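Amidohydrolase 3 domain-containing protein (Pyrococcus furiosus, PDB 3ICJ) binds two zinc ions and probably hydrolyses carbon-nitrogen bonds other than peptide bonds. Local coordinates at residues Asp181-Lys186 with Lys208-Lys213. Sequence-based numbering, arbitrary orientation.
Sequences DLLNLK and KIINEK
Leu183, in the last turn of helix 177-183, meets Ile209 and Ile210 of helix 200-214 in a contact made almost wholly of aliphatic groups. One branch of the leucine does the touching: Leu183 CD2 lies 3.7 Å from Ile209 CG2 and 4.0 Å from Ile210 CG1, so a single methyl is shared by two successive isoleucines. The branching of Ile209 at CB suits this place, because CG2 faces Leu183 while the longer arm, with CG1 opposite the carbonyl carbon (chi1 -67°), carries CD1 towards Leu185. Ile209 CD1 is 4.0 Å from Leu185 CD2 and 3.8 Å from Leu183 O. Both leucines also touch Ser206 of helix 200-214, Leu185 lies against Glu205 as well, and Leu183 against Ile214.

No hydrogen bond or salt bridge crosses between the two segments; Glu212 O and Asn211 O instead bond with Lys247 NZ and Tyr220 OH. Asn184 leaves the helix with positive phi (52°), a conformation asparagine tolerates comparatively well, and its ND2 makes a weak hydrogen bond to Asp181 O.

The contact joins the end of one helix and the chain leaving it to the side of the next, away from the zinc ions; the helices follow strands 172-175 and 197-199, antiparallel neighbours in a six-stranded mixed sheet. The mutual attraction of the segments thus rests on van der Waals packing and the burial of aliphatic surface.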
# COMPACT_ATOMS: atom_id res chain seq x y z
N ASP A 181 11.79 -27.37 10.79
CA ASP A 181 11.06 -28.60 10.45
C ASP A 181 9.83 -28.31 9.57
O ASP A 181 9.49 -29.11 8.69
CB ASP A 181 10.61 -29.35 11.71
CG ASP A 181 11.77 -30.01 12.48
OD1 ASP A 181 12.91 -30.08 11.95
OD2 ASP A 181 11.53 -30.47 13.61
N LEU A 182 9.18 -27.18 9.82
CA LEU A 182 8.02 -26.79 9.02
C LEU A 182 8.41 -26.33 7.61
O LEU A 182 7.66 -26.54 6.65
CB LEU A 182 7.19 -25.70 9.72
CG LEU A 182 6.42 -26.04 11.00
CD1 LEU A 182 5.62 -24.81 11.44
CD2 LEU A 182 5.50 -27.26 10.85
N LEU A 183 9.59 -25.73 7.48
CA LEU A 183 10.04 -25.19 6.19
C LEU A 183 10.56 -26.23 5.22
O LEU A 183 10.27 -26.16 4.02
CB LEU A 183 11.08 -24.07 6.38
CG LEU A 183 10.59 -22.70 6.88
CD1 LEU A 183 11.75 -21.73 6.94
CD2 LEU A 183 9.52 -22.11 5.98
N ASN A 184 11.34 -27.19 5.72
CA ASN A 184 12.00 -28.19 4.88
C ASN A 184 12.81 -27.62 3.71
O ASN A 184 12.70 -28.10 2.58
CB ASN A 184 10.99 -29.24 4.39
CG ASN A 184 11.05 -30.51 5.18
OD1 ASN A 184 11.31 -31.58 4.64
ND2 ASN A 184 10.84 -30.40 6.50
N LEU A 185 13.62 -26.59 3.99
CA LEU A 185 14.46 -25.95 2.98
C LEU A 185 15.56 -26.88 2.49
O LEU A 185 16.09 -27.67 3.26
CB LEU A 185 15.15 -24.71 3.57
CG LEU A 185 14.32 -23.55 4.11
CD1 LEU A 185 15.27 -22.64 4.86
CD2 LEU A 185 13.60 -22.82 2.98
N LYS A 186 15.89 -26.76 1.20
CA LYS A 186 16.99 -27.53 0.60
C LYS A 186 18.32 -26.90 1.04
O LYS A 186 18.37 -25.69 1.26
CB LYS A 186 16.86 -27.54 -0.93
CG LYS A 186 15.52 -28.06 -1.44
CD LYS A 186 15.46 -28.10 -2.95
CE LYS A 186 14.05 -28.40 -3.42
NZ LYS A 186 14.05 -28.85 -4.84
N LYS A 208 8.27 -17.18 1.26
CA LYS A 208 7.32 -17.72 0.28
C LYS A 208 6.60 -18.94 0.87
O LYS A 208 5.37 -19.02 0.77
CB LYS A 208 8.05 -18.08 -1.02
CG LYS A 208 7.17 -18.70 -2.11
CD LYS A 208 8.01 -19.33 -3.23
CE LYS A 208 8.03 -18.47 -4.47
NZ LYS A 208 6.82 -18.73 -5.30
N ILE A 209 7.36 -19.84 1.50
CA ILE A 209 6.79 -21.05 2.11
C ILE A 209 5.87 -20.71 3.29
O ILE A 209 4.78 -21.26 3.43
CB ILE A 209 7.89 -22.09 2.51
CG1 ILE A 209 8.58 -22.66 1.26
CG2 ILE A 209 7.28 -23.23 3.30
CD1 ILE A 209 9.93 -23.35 1.53
N ILE A 210 6.31 -19.76 4.12
CA ILE A 210 5.49 -19.25 5.22
C ILE A 210 4.14 -18.70 4.72
O ILE A 210 3.08 -19.09 5.21
CB ILE A 210 6.27 -18.19 6.04
CG1 ILE A 210 7.32 -18.89 6.90
CG2 ILE A 210 5.30 -17.35 6.91
CD1 ILE A 210 8.44 -17.98 7.41
N ASN A 211 4.20 -17.84 3.70
CA ASN A 211 3.01 -17.19 3.16
C ASN A 211 2.04 -18.11 2.41
O ASN A 211 0.83 -17.94 2.49
CB ASN A 211 3.39 -16.03 2.23
CG ASN A 211 4.06 -14.88 2.97
OD1 ASN A 211 3.92 -14.72 4.19
ND2 ASN A 211 4.80 -14.07 2.23
N GLU A 212 2.59 -19.08 1.69
CA GLU A 212 1.79 -19.95 0.84
C GLU A 212 1.39 -21.29 1.48
O GLU A 212 0.28 -21.76 1.27
CB GLU A 212 2.51 -20.20 -0.49
CG GLU A 212 2.76 -18.94 -1.30
CD GLU A 212 3.49 -19.19 -2.61
OE1 GLU A 212 3.54 -18.27 -3.44
OE2 GLU A 212 4.02 -20.31 -2.80
N LYS A 213 2.30 -21.89 2.25
CA LYS A 213 2.06 -23.20 2.86
C LYS A 213 1.63 -23.18 4.33
O LYS A 213 0.68 -23.85 4.70
CB LYS A 213 3.27 -24.13 2.68
CG LYS A 213 2.99 -25.57 3.12
CD LYS A 213 4.22 -26.46 3.16
CE LYS A 213 3.83 -27.86 3.64
NZ LYS A 213 5.00 -28.76 3.77